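Local atomic coordinates of TOXN (Pectobacterium atrosepticum, PDB entry 2XDB), a protein that acts as the RNA-cleaving toxin of a type III toxin-antitoxin system against phage, cutting within AAA(U/G) sequences and held in a complex by the ToxI RNA. Residues Ser132-Leu135 / Arg136-Leu140; Val39-Gln43 / Gly44-Leu48; Leu83-Leu86 / Lys87-Ile90; Phe150-Leu153 / Glu154-Arg158. One frame throughout, in Å; residues are numbered along the deposited sequence.

In the fold
All four contacts are local, each within one continuous run of chain. Contact 3 is the most central, a buried break in strand 80-91. Contact 1 lies on helix 125-140 and is also buried. Contacts 2 and 4 are partly exposed, at the 42-45 hairpin turn and on helix 150-156. Contacts 1 and 3 touch the bound RNA, through polar side chains at a phosphate in the first and an aromatic ring under a base in the second. Contacts 2 and 4 each meet a sulfate instead. Strands 45-52 and 80-91 are sheet neighbours, linking contacts 2 and 3. Arg136, Tyr47 and Glu154 tie contacts 1, 2 and 4 by polar bonds.

Contact 1 of 4, residues Ser132-Leu135 / Arg136-Leu140; sequences SDTL and RNLVL. With nucleotides of chain B.
Asp133 and Asn137 sit one turn apart on alpha helix 125-140, on the side that faces the RNA. Their side chains meet at an angle. The carboxylate and amide planes are 71° apart, and Asp133 OD1 is 3.8 Å from Asn137 ND2. A water 2.7 Å from Asp133 OD1 probably donates to it and weakly accepts from Asn137 ND2, so the bridge is a loose one. Asn137 holds CG beside its backbone N (chi1 -74°), which leaves the amide lying back over the preceding turn. From there ND2 also makes a weak hydrogen bond of 3.3 Å to OP2 of U21 of chain B.

Thr134 approaches the other oxygen of the same phosphate. Its OG1 bonds to Ser130 O one turn back. U21 OP1 of chain B, 3.2 Å from Thr134 OG1, is within reach of the same proton, so that bond is not settled. Thr134 CG2 and Leu138 CD1 touch at 4.2 Å.

Arg136 leaves on another side of the helix. Its chain is extended from CG to NE, across Leu40 and Ile42 of strand 35-42, and NE forms a salt bridge with Glu154. Leu135 packs on Leu86 and Met144. The backbone underneath is regular, with i to i+4 bonds from residue 132 onward. The straightest of the four crossing bonds runs from Leu138 N to Thr134 O, 3.0 Å long with an N-H...O angle of 174°.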
loop_
_atom_site.group_PDB
_atom_site.type_symbol
_atom_site.label_atom_id
_atom_site.label_comp_id
_atom_site.label_asym_id
_atom_site.label_seq_id
_atom_site.Cartn_x
_atom_site.Cartn_y
_atom_site.Cartn_z
ATOM N N SER A 132 -9.459 -3.173 -4.053
ATOM C CA SER A 132 -8.598 -4.163 -3.418
ATOM C C SER A 132 -9.267 -5.527 -3.435
ATOM O O SER A 132 -8.647 -6.529 -3.769
ATOM C CB SER A 132 -8.260 -3.759 -1.986
ATOM O OG SER A 132 -7.537 -2.541 -1.971
ATOM N N ASP A 133 -10.547 -5.547 -3.086
ATOM C CA ASP A 133 -11.306 -6.779 -3.020
ATOM C C ASP A 133 -11.367 -7.435 -4.393
ATOM O O ASP A 133 -11.178 -8.646 -4.519
ATOM C CB ASP A 133 -12.718 -6.505 -2.496
ATOM C CG ASP A 133 -13.534 -7.785 -2.291
ATOM O OD1 ASP A 133 -12.977 -8.780 -1.784
ATOM O OD2 ASP A 133 -14.740 -7.795 -2.628
ATOM N N THR A 134 -11.624 -6.643 -5.428
ATOM C CA THR A 134 -11.794 -7.224 -6.749
ATOM C C THR A 134 -10.442 -7.673 -7.277
ATOM O O THR A 134 -10.341 -8.657 -8.003
ATOM C CB THR A 134 -12.450 -6.244 -7.739
ATOM O OG1 THR A 134 -13.687 -5.770 -7.198
ATOM C CG2 THR A 134 -12.731 -6.932 -9.062
ATOM N N LEU A 135 -9.398 -6.955 -6.887
ATOM C CA LEU A 135 -8.052 -7.293 -7.319
ATOM C C LEU A 135 -7.695 -8.683 -6.831
ATOM O O LEU A 135 -7.264 -9.542 -7.608
ATOM C CB LEU A 135 -7.050 -6.270 -6.803
ATOM C CG LEU A 135 -5.587 -6.587 -7.057
ATOM C CD1 LEU A 135 -5.327 -6.654 -8.545
ATOM C CD2 LEU A 135 -4.706 -5.538 -6.398
ATOM N N ARG A 136 -7.902 -8.914 -5.543
ATOM C CA ARG A 136 -7.545 -10.194 -4.947
ATOM C C ARG A 136 -8.418 -11.308 -5.519
ATOM O O ARG A 136 -7.930 -12.398 -5.791
ATOM C CB ARG A 136 -7.659 -10.112 -3.426
ATOM C CG ARG A 136 -7.490 -11.403 -2.670
ATOM C CD ARG A 136 -7.699 -11.141 -1.166
ATOM N NE ARG A 136 -7.498 -12.337 -0.368
ATOM C CZ ARG A 136 -8.453 -13.211 -0.077
ATOM N NH1 ARG A 136 -9.690 -13.009 -0.499
ATOM N NH2 ARG A 136 -8.169 -14.291 0.643
ATOM N N ASN A 137 -9.701 -11.034 -5.726
ATOM C CA ASN A 137 -10.580 -12.040 -6.312
ATOM C C ASN A 137 -10.075 -12.494 -7.679
ATOM O O ASN A 137 -9.925 -13.685 -7.931
ATOM C CB ASN A 137 -12.002 -11.516 -6.431
ATOM C CG ASN A 137 -12.698 -11.456 -5.106
ATOM O OD1 ASN A 137 -12.338 -12.182 -4.178
ATOM N ND2 ASN A 137 -13.709 -10.588 -4.997
ATOM N N LEU A 138 -9.801 -11.532 -8.552
ATOM C CA LEU A 138 -9.250 -11.837 -9.858
ATOM C C LEU A 138 -7.967 -12.647 -9.741
ATOM O O LEU A 138 -7.752 -13.585 -10.512
ATOM C CB LEU A 138 -9.014 -10.560 -10.655
ATOM C CG LEU A 138 -10.307 -9.799 -10.998
ATOM C CD1 LEU A 138 -10.047 -8.585 -11.860
ATOM C CD2 LEU A 138 -11.262 -10.712 -11.704
ATOM N N VAL A 139 -7.118 -12.318 -8.773
ATOM C CA VAL A 139 -5.866 -13.052 -8.666
ATOM C C VAL A 139 -6.119 -14.496 -8.210
ATOM O O VAL A 139 -5.494 -15.425 -8.718
ATOM C CB VAL A 139 -4.814 -12.313 -7.806
ATOM C CG1 VAL A 139 -3.646 -13.211 -7.483
ATOM C CG2 VAL A 139 -4.309 -11.099 -8.534
ATOM N N LEU A 140 -7.058 -14.691 -7.286
ATOM C CA LEU A 140 -7.432 -16.045 -6.879
ATOM C C LEU A 140 -7.927 -16.843 -8.052
ATOM O O LEU A 140 -7.690 -18.041 -8.126
ATOM C CB LEU A 140 -8.546 -16.051 -5.841
ATOM C CG LEU A 140 -8.210 -15.492 -4.476
ATOM C CD1 LEU A 140 -9.153 -16.114 -3.473
ATOM C CD2 LEU A 140 -6.772 -15.793 -4.134
ATOM P P U B 21 -15.955 -9.665 -8.042
ATOM O OP1 U B 21 -15.686 -8.222 -7.786
ATOM O OP2 U B 21 -14.818 -10.620 -8.052
ATOM O "O5'" U B 21 -17.075 -10.171 -7.032
ATOM C "C5'" U B 21 -17.567 -11.505 -7.091
ATOM C "C4'" U B 21 -19.054 -11.599 -6.821
ATOM O "O4'" U B 21 -19.381 -11.006 -5.531
ATOM C "C3'" U B 21 -19.977 -10.933 -7.842
ATOM O "O3'" U B 21 -21.157 -11.727 -7.982
ATOM C "C2'" U B 21 -20.350 -9.630 -7.142
ATOM O "O2'" U B 21 -21.547 -9.044 -7.599
ATOM C "C1'" U B 21 -20.469 -10.112 -5.698
ATOM N N1 U B 21 -20.511 -9.112 -4.589
ATOM C C2 U B 21 -20.164 -7.779 -4.772
ATOM O O2 U B 21 -19.802 -7.298 -5.833
ATOM N N3 U B 21 -20.257 -6.999 -3.639
ATOM C C4 U B 21 -20.645 -7.386 -2.369
ATOM O O4 U B 21 -20.675 -6.559 -1.452
ATOM C C5 U B 21 -20.986 -8.770 -2.258
ATOM C C6 U B 21 -20.907 -9.553 -3.341
HETATM O O HOH W 1 -14.574 -11.015 -1.829
#

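Contact 2 of 4, residues Val39-Gln43 / Gly44-Leu48; sequences VLEIQ and GHKYL. With SO4 (sulfate ion), chain E.
A tight antiparallel beta hairpin brings Ile42 and His45 together round a type I' turn, with Gln43 and Gly44 at its two corners. Both corner residues have positive phi. Ile42 and His45 form a hydrogen-bonded pair, with His45 N to Ile42 O at 2.7 Å and Ile42 N to His45 O at 3.0 Å. Further along, Tyr47 N bonds to Leu40 O, and Val39 N to Tyr47 O.

The two faces of the hairpin differ. On one, Glu41 and Lys46 form the non-hydrogen-bonded pair. They lie side by side and point the same way, both extended beyond CG. The Glu41 carboxylate lies beside the lysine chain, OE2 4.0 Å from Lys46 NZ, beyond a salt bridge. Lys46 NZ is instead paired with Glu94.

Leu40, Ile42, His45 and Tyr47 occupy the other face. Leu40 CB meets Tyr47 CB at 4.1 Å, and Val39 CG1 comes at Tyr47 CB obliquely. The His45 ring bends back toward the turn, with CG beside its backbone N (chi1 -45°). Gln43 O then sits 3.4 Å above the ring plane, over its centre. His45 ND1 bonds to Tyr157 OH, and Tyr47 OH to Glu154.

At the turn, Gln43 N donates at 2.8 Å to O4 of a sulfate, probably from the crystallisation liquor. The Ile42-His45 pair, closing a type I' turn with two left-handed corner residues, makes the classic two-residue beta hairpin.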
loop_
_atom_site.group_PDB
_atom_site.type_symbol
_atom_site.label_atom_id
_atom_site.label_comp_id
_atom_site.label_asym_id
_atom_site.label_seq_id
_atom_site.Cartn_x
_atom_site.Cartn_y
_atom_site.Cartn_z
ATOM N N VAL A 39 -6.753 -1.756 3.643
ATOM C CA VAL A 39 -7.252 -1.490 2.359
ATOM C C VAL A 39 -8.225 -2.633 2.077
ATOM O O VAL A 39 -9.202 -2.466 1.349
ATOM C CB VAL A 39 -6.009 -1.469 1.473
ATOM C CG1 VAL A 39 -5.801 -2.795 0.736
ATOM C CG2 VAL A 39 -6.000 -0.251 0.584
ATOM N N LEU A 40 -7.970 -3.780 2.710
ATOM C CA LEU A 40 -8.828 -4.962 2.626
ATOM C C LEU A 40 -8.697 -5.787 3.891
ATOM O O LEU A 40 -7.587 -6.043 4.372
ATOM C CB LEU A 40 -8.407 -5.862 1.461
ATOM C CG LEU A 40 -9.450 -6.686 0.715
ATOM C CD1 LEU A 40 -8.810 -7.897 0.074
ATOM C CD2 LEU A 40 -10.521 -7.119 1.646
ATOM N N GLU A 41 -9.831 -6.220 4.421
ATOM C CA GLU A 41 -9.832 -7.156 5.521
ATOM C C GLU A 41 -10.776 -8.291 5.179
ATOM O O GLU A 41 -11.976 -8.090 5.078
ATOM C CB GLU A 41 -10.274 -6.473 6.802
ATOM C CG GLU A 41 -10.246 -7.396 8.001
ATOM C CD GLU A 41 -10.338 -6.648 9.316
ATOM O OE1 GLU A 41 -10.489 -5.399 9.286
ATOM O OE2 GLU A 41 -10.258 -7.314 10.375
ATOM N N ILE A 42 -10.232 -9.486 4.978
ATOM C CA ILE A 42 -11.033 -10.608 4.498
ATOM C C ILE A 42 -10.399 -11.929 4.895
ATOM O O ILE A 42 -9.164 -12.052 4.951
ATOM C CB ILE A 42 -11.207 -10.568 2.960
ATOM C CG1 ILE A 42 -12.160 -11.663 2.497
ATOM C CG2 ILE A 42 -9.860 -10.720 2.247
ATOM C CD1 ILE A 42 -12.662 -11.449 1.082
ATOM N N GLN A 43 -11.252 -12.909 5.183
ATOM C CA GLN A 43 -10.791 -14.216 5.626
ATOM C C GLN A 43 -9.835 -14.113 6.808
ATOM O O GLN A 43 -8.906 -14.906 6.940
ATOM C CB GLN A 43 -10.099 -14.942 4.475
ATOM C CG GLN A 43 -11.039 -15.407 3.398
ATOM C CD GLN A 43 -12.004 -16.479 3.886
ATOM O OE1 GLN A 43 -12.773 -17.036 3.108
ATOM N NE2 GLN A 43 -11.959 -16.777 5.179
ATOM N N GLY A 44 -10.055 -13.124 7.664
ATOM C CA GLY A 44 -9.150 -12.898 8.771
ATOM C C GLY A 44 -7.781 -12.348 8.394
ATOM O O GLY A 44 -6.839 -12.470 9.175
ATOM N N HIS A 45 -7.650 -11.735 7.219
ATOM C CA HIS A 45 -6.403 -11.052 6.879
ATOM C C HIS A 45 -6.574 -9.543 6.794
ATOM O O HIS A 45 -7.628 -9.053 6.392
ATOM C CB HIS A 45 -5.831 -11.574 5.567
ATOM C CG HIS A 45 -5.847 -13.062 5.461
ATOM N ND1 HIS A 45 -5.197 -13.877 6.358
ATOM C CD2 HIS A 45 -6.443 -13.883 4.565
ATOM C CE1 HIS A 45 -5.388 -15.138 6.015
ATOM N NE2 HIS A 45 -6.139 -15.169 4.929
ATOM N N LYS A 46 -5.524 -8.818 7.166
ATOM C CA LYS A 46 -5.487 -7.367 7.010
ATOM C C LYS A 46 -4.401 -6.973 6.027
ATOM O O LYS A 46 -3.220 -7.265 6.245
ATOM C CB LYS A 46 -5.249 -6.693 8.361
ATOM C CG LYS A 46 -6.339 -7.038 9.342
ATOM C CD LYS A 46 -6.162 -6.423 10.703
ATOM C CE LYS A 46 -7.398 -6.757 11.522
ATOM N NZ LYS A 46 -7.338 -6.263 12.915
ATOM N N TYR A 47 -4.805 -6.319 4.943
ATOM C CA TYR A 47 -3.864 -5.891 3.924
ATOM C C TYR A 47 -3.492 -4.423 4.040
ATOM O O TYR A 47 -4.347 -3.574 4.285
ATOM C CB TYR A 47 -4.453 -6.150 2.538
ATOM C CG TYR A 47 -4.231 -7.561 2.054
ATOM C CD1 TYR A 47 -3.119 -7.882 1.285
ATOM C CD2 TYR A 47 -5.115 -8.573 2.384
ATOM C CE1 TYR A 47 -2.899 -9.167 0.855
ATOM C CE2 TYR A 47 -4.905 -9.858 1.952
ATOM C CZ TYR A 47 -3.792 -10.151 1.196
ATOM O OH TYR A 47 -3.581 -11.439 0.768
ATOM N N LEU A 48 -2.213 -4.125 3.848
ATOM C CA LEU A 48 -1.767 -2.750 3.658
ATOM C C LEU A 48 -1.176 -2.641 2.265
ATOM O O LEU A 48 -0.611 -3.606 1.752
ATOM C CB LEU A 48 -0.698 -2.363 4.683
ATOM C CG LEU A 48 -1.076 -2.397 6.158
ATOM C CD1 LEU A 48 0.076 -1.847 7.005
ATOM C CD2 LEU A 48 -2.350 -1.594 6.389
HETATM S S SO4 E . -14.798 -11.689 6.100
HETATM O O1 SO4 E . -15.913 -12.307 6.816
HETATM O O2 SO4 E . -15.318 -10.807 5.059
HETATM O O3 SO4 E . -13.992 -10.913 7.042
HETATM O O4 SO4 E . -13.982 -12.730 5.482
#

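Contact 3 of 4, residues Leu83-Leu86 / Lys87-Ile90; sequences LINL and KFMI. With nucleotides of chain B.
Asn85 and Leu86 meet Lys87, Phe88 and Met89 where strand 80-91 breaks into a short turn. Asn85 is the centre of an inverse gamma turn at this break. The backbone is the compact part. Phe88 N donates to Asn85 O, and Met89 N to Leu86 O, each at 3.0 Å. Both donors stand above the carbonyl planes.

The side-chain layer facing the RNA has a single hydrogen bond, and RNA closes over it in place of solvent. Lys87 folds round at chi4 (-62°), and its NZ bonds to Asn85 OD1 at 3.1 Å. The lysine end also lies close to U3 OP1 of chain B, CE and NZ alike, though no bond to the phosphate is defined. Asn85 and Phe88 run side by side, their amide and ring planes 62° apart and Asn85 CG 3.9 Å from Phe88 CD1. The Phe88 ring is covered on both faces. U2 of chain B lies over one, with N3 3.3 Å above its centre, and Lys87 CG lies over the other.

Leu86 packs on Lys131, Ser132 and Leu135. Met89 touches Tyr47 and Phe150. The break in strand 80-91 thus borders helices 125-140 and 150-156 and strand 45-52, with the RNA at Phe88 and Lys87.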
loop_
_atom_site.group_PDB
_atom_site.type_symbol
_atom_site.label_atom_id
_atom_site.label_comp_id
_atom_site.label_asym_id
_atom_site.label_seq_id
_atom_site.Cartn_x
_atom_site.Cartn_y
_atom_site.Cartn_z
ATOM N N LEU A 83 0.748 7.282 -6.177
ATOM C CA LEU A 83 -0.323 6.304 -6.272
ATOM C C LEU A 83 -0.178 5.213 -5.248
ATOM O O LEU A 83 0.914 4.972 -4.759
ATOM C CB LEU A 83 -0.390 5.697 -7.674
ATOM C CG LEU A 83 0.766 4.846 -8.196
ATOM C CD1 LEU A 83 0.779 3.486 -7.527
ATOM C CD2 LEU A 83 0.618 4.691 -9.700
ATOM N N ILE A 84 -1.296 4.571 -4.917
ATOM C CA ILE A 84 -1.300 3.414 -4.040
ATOM C C ILE A 84 -1.083 2.191 -4.919
ATOM O O ILE A 84 -1.855 1.947 -5.843
ATOM C CB ILE A 84 -2.644 3.266 -3.336
ATOM C CG1 ILE A 84 -2.976 4.507 -2.519
ATOM C CG2 ILE A 84 -2.640 2.052 -2.439
ATOM C CD1 ILE A 84 -4.360 4.433 -1.861
ATOM N N ASN A 85 -0.026 1.431 -4.661
ATOM C CA ASN A 85 0.264 0.277 -5.502
ATOM C C ASN A 85 -0.438 -0.987 -5.006
ATOM O O ASN A 85 0.179 -1.877 -4.415
ATOM C CB ASN A 85 1.761 0.064 -5.613
ATOM C CG ASN A 85 2.226 -0.019 -7.046
ATOM O OD1 ASN A 85 1.482 -0.440 -7.933
ATOM N ND2 ASN A 85 3.464 0.384 -7.285
ATOM N N LEU A 86 -1.742 -1.050 -5.244
ATOM C CA LEU A 86 -2.549 -2.159 -4.774
ATOM C C LEU A 86 -1.991 -3.547 -5.139
ATOM O O LEU A 86 -2.129 -4.492 -4.365
ATOM C CB LEU A 86 -3.985 -2.012 -5.289
ATOM C CG LEU A 86 -4.691 -0.764 -4.784
ATOM C CD1 LEU A 86 -6.022 -0.618 -5.467
ATOM C CD2 LEU A 86 -4.854 -0.807 -3.264
ATOM N N LYS A 87 -1.377 -3.680 -6.309
ATOM C CA LYS A 87 -0.951 -5.006 -6.755
ATOM C C LYS A 87 0.185 -5.574 -5.927
ATOM O O LYS A 87 0.515 -6.747 -6.040
ATOM C CB LYS A 87 -0.597 -5.020 -8.245
ATOM C CG LYS A 87 0.454 -4.052 -8.688
ATOM C CD LYS A 87 0.691 -4.256 -10.182
ATOM C CE LYS A 87 1.953 -3.585 -10.682
ATOM N NZ LYS A 87 1.862 -2.112 -10.479
ATOM N N PHE A 88 0.777 -4.741 -5.081
ATOM C CA PHE A 88 1.785 -5.226 -4.147
ATOM C C PHE A 88 1.383 -5.049 -2.697
ATOM O O PHE A 88 2.244 -4.918 -1.844
ATOM C CB PHE A 88 3.115 -4.532 -4.379
ATOM C CG PHE A 88 3.596 -4.642 -5.776
ATOM C CD1 PHE A 88 3.970 -3.515 -6.485
ATOM C CD2 PHE A 88 3.652 -5.873 -6.398
ATOM C CE1 PHE A 88 4.406 -3.620 -7.787
ATOM C CE2 PHE A 88 4.092 -5.981 -7.706
ATOM C CZ PHE A 88 4.462 -4.852 -8.399
ATOM N N MET A 89 0.087 -5.034 -2.418
ATOM C CA MET A 89 -0.382 -5.040 -1.038
ATOM C C MET A 89 -0.024 -6.376 -0.388
ATOM O O MET A 89 0.182 -7.373 -1.086
ATOM C CB MET A 89 -1.887 -4.835 -0.988
ATOM C CG MET A 89 -2.671 -5.955 -1.633
ATOM S SD MET A 89 -4.432 -5.613 -1.585
ATOM C CE MET A 89 -5.063 -7.112 -2.337
ATOM N N ILE A 90 0.047 -6.396 0.941
ATOM C CA ILE A 90 0.502 -7.585 1.655
ATOM C C ILE A 90 -0.270 -7.825 2.949
ATOM O O ILE A 90 -0.718 -6.886 3.599
ATOM C CB ILE A 90 1.994 -7.483 1.977
ATOM C CG1 ILE A 90 2.289 -6.261 2.848
ATOM C CG2 ILE A 90 2.821 -7.404 0.702
ATOM C CD1 ILE A 90 3.771 -6.142 3.180
ATOM P P U B 2 8.206 1.006 -10.070
ATOM O OP1 U B 2 8.121 1.663 -11.387
ATOM O OP2 U B 2 7.249 1.380 -9.001
ATOM O "O5'" U B 2 8.182 -0.557 -10.305
ATOM C "C5'" U B 2 8.990 -1.186 -11.286
ATOM C "C4'" U B 2 8.809 -2.680 -11.230
ATOM O "O4'" U B 2 9.342 -3.209 -9.988
ATOM C "C3'" U B 2 7.368 -3.152 -11.248
ATOM O "O3'" U B 2 6.844 -3.192 -12.557
ATOM C "C2'" U B 2 7.465 -4.521 -10.607
ATOM O "O2'" U B 2 7.980 -5.439 -11.553
ATOM C "C1'" U B 2 8.541 -4.288 -9.549
ATOM N N1 U B 2 8.031 -3.958 -8.198
ATOM C C2 U B 2 7.660 -4.986 -7.366
ATOM O O2 U B 2 7.713 -6.145 -7.709
ATOM N N3 U B 2 7.212 -4.613 -6.127
ATOM C C4 U B 2 7.110 -3.330 -5.633
ATOM O O4 U B 2 6.698 -3.137 -4.488
ATOM C C5 U B 2 7.521 -2.320 -6.552
ATOM C C6 U B 2 7.958 -2.660 -7.767
ATOM P P U B 3 5.280 -3.365 -12.794
ATOM O OP1 U B 3 4.605 -2.714 -11.646
ATOM O OP2 U B 3 5.044 -4.804 -13.051
ATOM O "O5'" U B 3 5.088 -2.473 -14.089
ATOM C "C5'" U B 3 5.051 -1.064 -13.921
ATOM C "C4'" U B 3 5.740 -0.347 -15.051
ATOM O "O4'" U B 3 7.179 -0.449 -14.911
ATOM C "C3'" U B 3 5.469 -0.895 -16.435
ATOM O "O3'" U B 3 4.223 -0.455 -16.936
ATOM C "C2'" U B 3 6.664 -0.381 -17.223
ATOM O "O2'" U B 3 6.495 0.992 -17.534
ATOM C "C1'" U B 3 7.780 -0.486 -16.187
ATOM N N1 U B 3 8.566 -1.727 -16.298
ATOM C C2 U B 3 9.796 -1.739 -15.672
ATOM O O2 U B 3 10.237 -0.787 -15.048
ATOM N N3 U B 3 10.494 -2.909 -15.797
ATOM C C4 U B 3 10.095 -4.040 -16.473
ATOM O O4 U B 3 10.848 -5.013 -16.489
ATOM C C5 U B 3 8.809 -3.948 -17.098
ATOM C C6 U B 3 8.104 -2.820 -16.992
#

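Contact 4 of 4, residues Phe150-Leu153 / Glu154-Arg158; sequences FSLL and EEKYR. With SO4 (sulfate ion), chain C.
Glu154, Leu153 and Leu152 carry this contact along helix 150-156. Glu154 folds back against the turn before it. Its CG sits beside the backbone N (chi1 -78°), and the chain then runs extended past the Phe150 carbonyl. Glu154 N also donates to Phe150 O, at 2.8 Å. The carboxylate is held from outside the helix by Arg136 and Tyr47, a setting that would tend to keep it charged.

Leu153 uses its backbone for the bond to Tyr157, whose N lies 3.0 Å from Leu153 O, nearly on the line of the carbonyl. The Tyr157 ring presents its edge to that oxygen. The side chain of Leu153 is buried against Ile90, Pro91 and Val21.

Leu152 meets Lys156 obliquely, CD2 to CG at 4.0 Å. The Leu152 carbonyl O accepts from Lys156 N at 3.0 Å and more weakly from Glu155 N, so bonding to the fourth and third residues overlaps toward Tyr157. Arg158 NH1 makes two weak bonds to a sulfate, probably from the crystallisation liquor.

Helix 150-156 packs on three elements. Phe150 and Leu153 pack on Met89, Ile90 and Pro91 of strand 80-91. Leu152 and Lys156 touch Phe17 of helix 8-17, and Phe150 and Ser151 reach Val139 and Leu140 on helix 125-140.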
loop_
_atom_site.group_PDB
_atom_site.type_symbol
_atom_site.label_atom_id
_atom_site.label_comp_id
_atom_site.label_asym_id
_atom_site.label_seq_id
_atom_site.Cartn_x
_atom_site.Cartn_y
_atom_site.Cartn_z
ATOM N N PHE A 150 -1.006 -13.483 -3.496
ATOM C CA PHE A 150 -1.777 -13.333 -2.264
ATOM C C PHE A 150 -2.045 -14.641 -1.512
ATOM O O PHE A 150 -1.996 -14.663 -0.287
ATOM C CB PHE A 150 -3.084 -12.603 -2.524
ATOM C CG PHE A 150 -2.917 -11.268 -3.180
ATOM C CD1 PHE A 150 -2.130 -10.290 -2.594
ATOM C CD2 PHE A 150 -3.577 -10.980 -4.373
ATOM C CE1 PHE A 150 -1.976 -9.042 -3.199
ATOM C CE2 PHE A 150 -3.430 -9.740 -4.982
ATOM C CZ PHE A 150 -2.627 -8.767 -4.390
ATOM N N SER A 151 -2.331 -15.727 -2.225
ATOM C CA SER A 151 -2.584 -17.011 -1.557
ATOM C C SER A 151 -1.341 -17.529 -0.827
ATOM O O SER A 151 -1.436 -18.040 0.297
ATOM C CB SER A 151 -3.051 -18.074 -2.549
ATOM O OG SER A 151 -4.154 -17.636 -3.322
ATOM N N LEU A 152 -0.183 -17.409 -1.475
ATOM C CA LEU A 152 1.062 -17.900 -0.905
ATOM C C LEU A 152 1.408 -17.078 0.341
ATOM O O LEU A 152 1.685 -17.644 1.402
ATOM C CB LEU A 152 2.196 -17.812 -1.935
ATOM C CG LEU A 152 3.271 -18.912 -1.943
ATOM C CD1 LEU A 152 4.651 -18.380 -2.340
ATOM C CD2 LEU A 152 3.345 -19.580 -0.606
ATOM N N LEU A 153 1.386 -15.748 0.206
ATOM C CA LEU A 153 1.634 -14.867 1.335
ATOM C C LEU A 153 0.645 -15.189 2.446
ATOM O O LEU A 153 1.018 -15.301 3.616
ATOM C CB LEU A 153 1.501 -13.395 0.941
ATOM C CG LEU A 153 2.564 -12.827 0.007
ATOM C CD1 LEU A 153 2.453 -11.300 -0.119
ATOM C CD2 LEU A 153 3.934 -13.201 0.506
ATOM N N GLU A 154 -0.624 -15.343 2.089
ATOM C CA GLU A 154 -1.614 -15.618 3.113
ATOM C C GLU A 154 -1.311 -16.922 3.802
ATOM O O GLU A 154 -1.697 -17.117 4.943
ATOM C CB GLU A 154 -3.020 -15.651 2.532
ATOM C CG GLU A 154 -3.562 -14.285 2.277
ATOM C CD GLU A 154 -4.851 -14.323 1.521
ATOM O OE1 GLU A 154 -5.166 -13.304 0.875
ATOM O OE2 GLU A 154 -5.541 -15.368 1.573
ATOM N N GLU A 155 -0.625 -17.814 3.092
ATOM C CA GLU A 155 -0.315 -19.143 3.598
ATOM C C GLU A 155 0.849 -19.137 4.580
ATOM O O GLU A 155 0.810 -19.875 5.547
ATOM C CB GLU A 155 -0.024 -20.108 2.442
ATOM C CG GLU A 155 0.373 -21.531 2.868
ATOM C CD GLU A 155 -0.819 -22.481 3.050
ATOM O OE1 GLU A 155 -1.981 -22.014 3.064
ATOM O OE2 GLU A 155 -0.592 -23.702 3.192
ATOM N N LYS A 156 1.875 -18.313 4.352
ATOM C CA LYS A 156 3.064 -18.339 5.220
ATOM C C LYS A 156 3.171 -17.216 6.260
ATOM O O LYS A 156 3.900 -17.348 7.240
ATOM C CB LYS A 156 4.369 -18.344 4.405
ATOM C CG LYS A 156 4.404 -19.269 3.212
ATOM C CD LYS A 156 4.094 -20.696 3.588
ATOM C CE LYS A 156 5.222 -21.346 4.352
ATOM N NZ LYS A 156 5.203 -22.827 4.124
ATOM N N TYR A 157 2.476 -16.105 6.059
ATOM C CA TYR A 157 2.799 -14.926 6.856
ATOM C C TYR A 157 2.681 -15.112 8.370
ATOM O O TYR A 157 3.496 -14.575 9.119
ATOM C CB TYR A 157 2.039 -13.693 6.387
ATOM C CG TYR A 157 0.621 -13.555 6.909
ATOM C CD1 TYR A 157 0.323 -12.693 7.965
ATOM C CD2 TYR A 157 -0.430 -14.238 6.316
ATOM C CE1 TYR A 157 -0.987 -12.535 8.429
ATOM C CE2 TYR A 157 -1.734 -14.085 6.777
ATOM C CZ TYR A 157 -1.999 -13.234 7.830
ATOM O OH TYR A 157 -3.291 -13.078 8.266
ATOM N N ARG A 158 1.693 -15.862 8.840
ATOM C CA ARG A 158 1.592 -16.032 10.289
ATOM C C ARG A 158 2.660 -16.961 10.877
ATOM O O ARG A 158 2.679 -17.205 12.079
ATOM C CB ARG A 158 0.180 -16.422 10.735
ATOM C CG ARG A 158 -0.761 -15.226 10.776
ATOM C CD ARG A 158 -2.181 -15.579 11.167
ATOM N NE ARG A 158 -3.106 -14.519 10.762
ATOM C CZ ARG A 158 -3.177 -13.317 11.339
ATOM N NH1 ARG A 158 -2.382 -13.006 12.363
ATOM N NH2 ARG A 158 -4.048 -12.419 10.888
HETATM S S SO4 C . -2.944 -9.799 14.628
HETATM O O1 SO4 C . -3.336 -11.167 14.948
HETATM O O2 SO4 C . -4.016 -8.900 15.041
HETATM O O3 SO4 C . -1.716 -9.459 15.344
HETATM O O4 SO4 C . -2.725 -9.675 13.189
#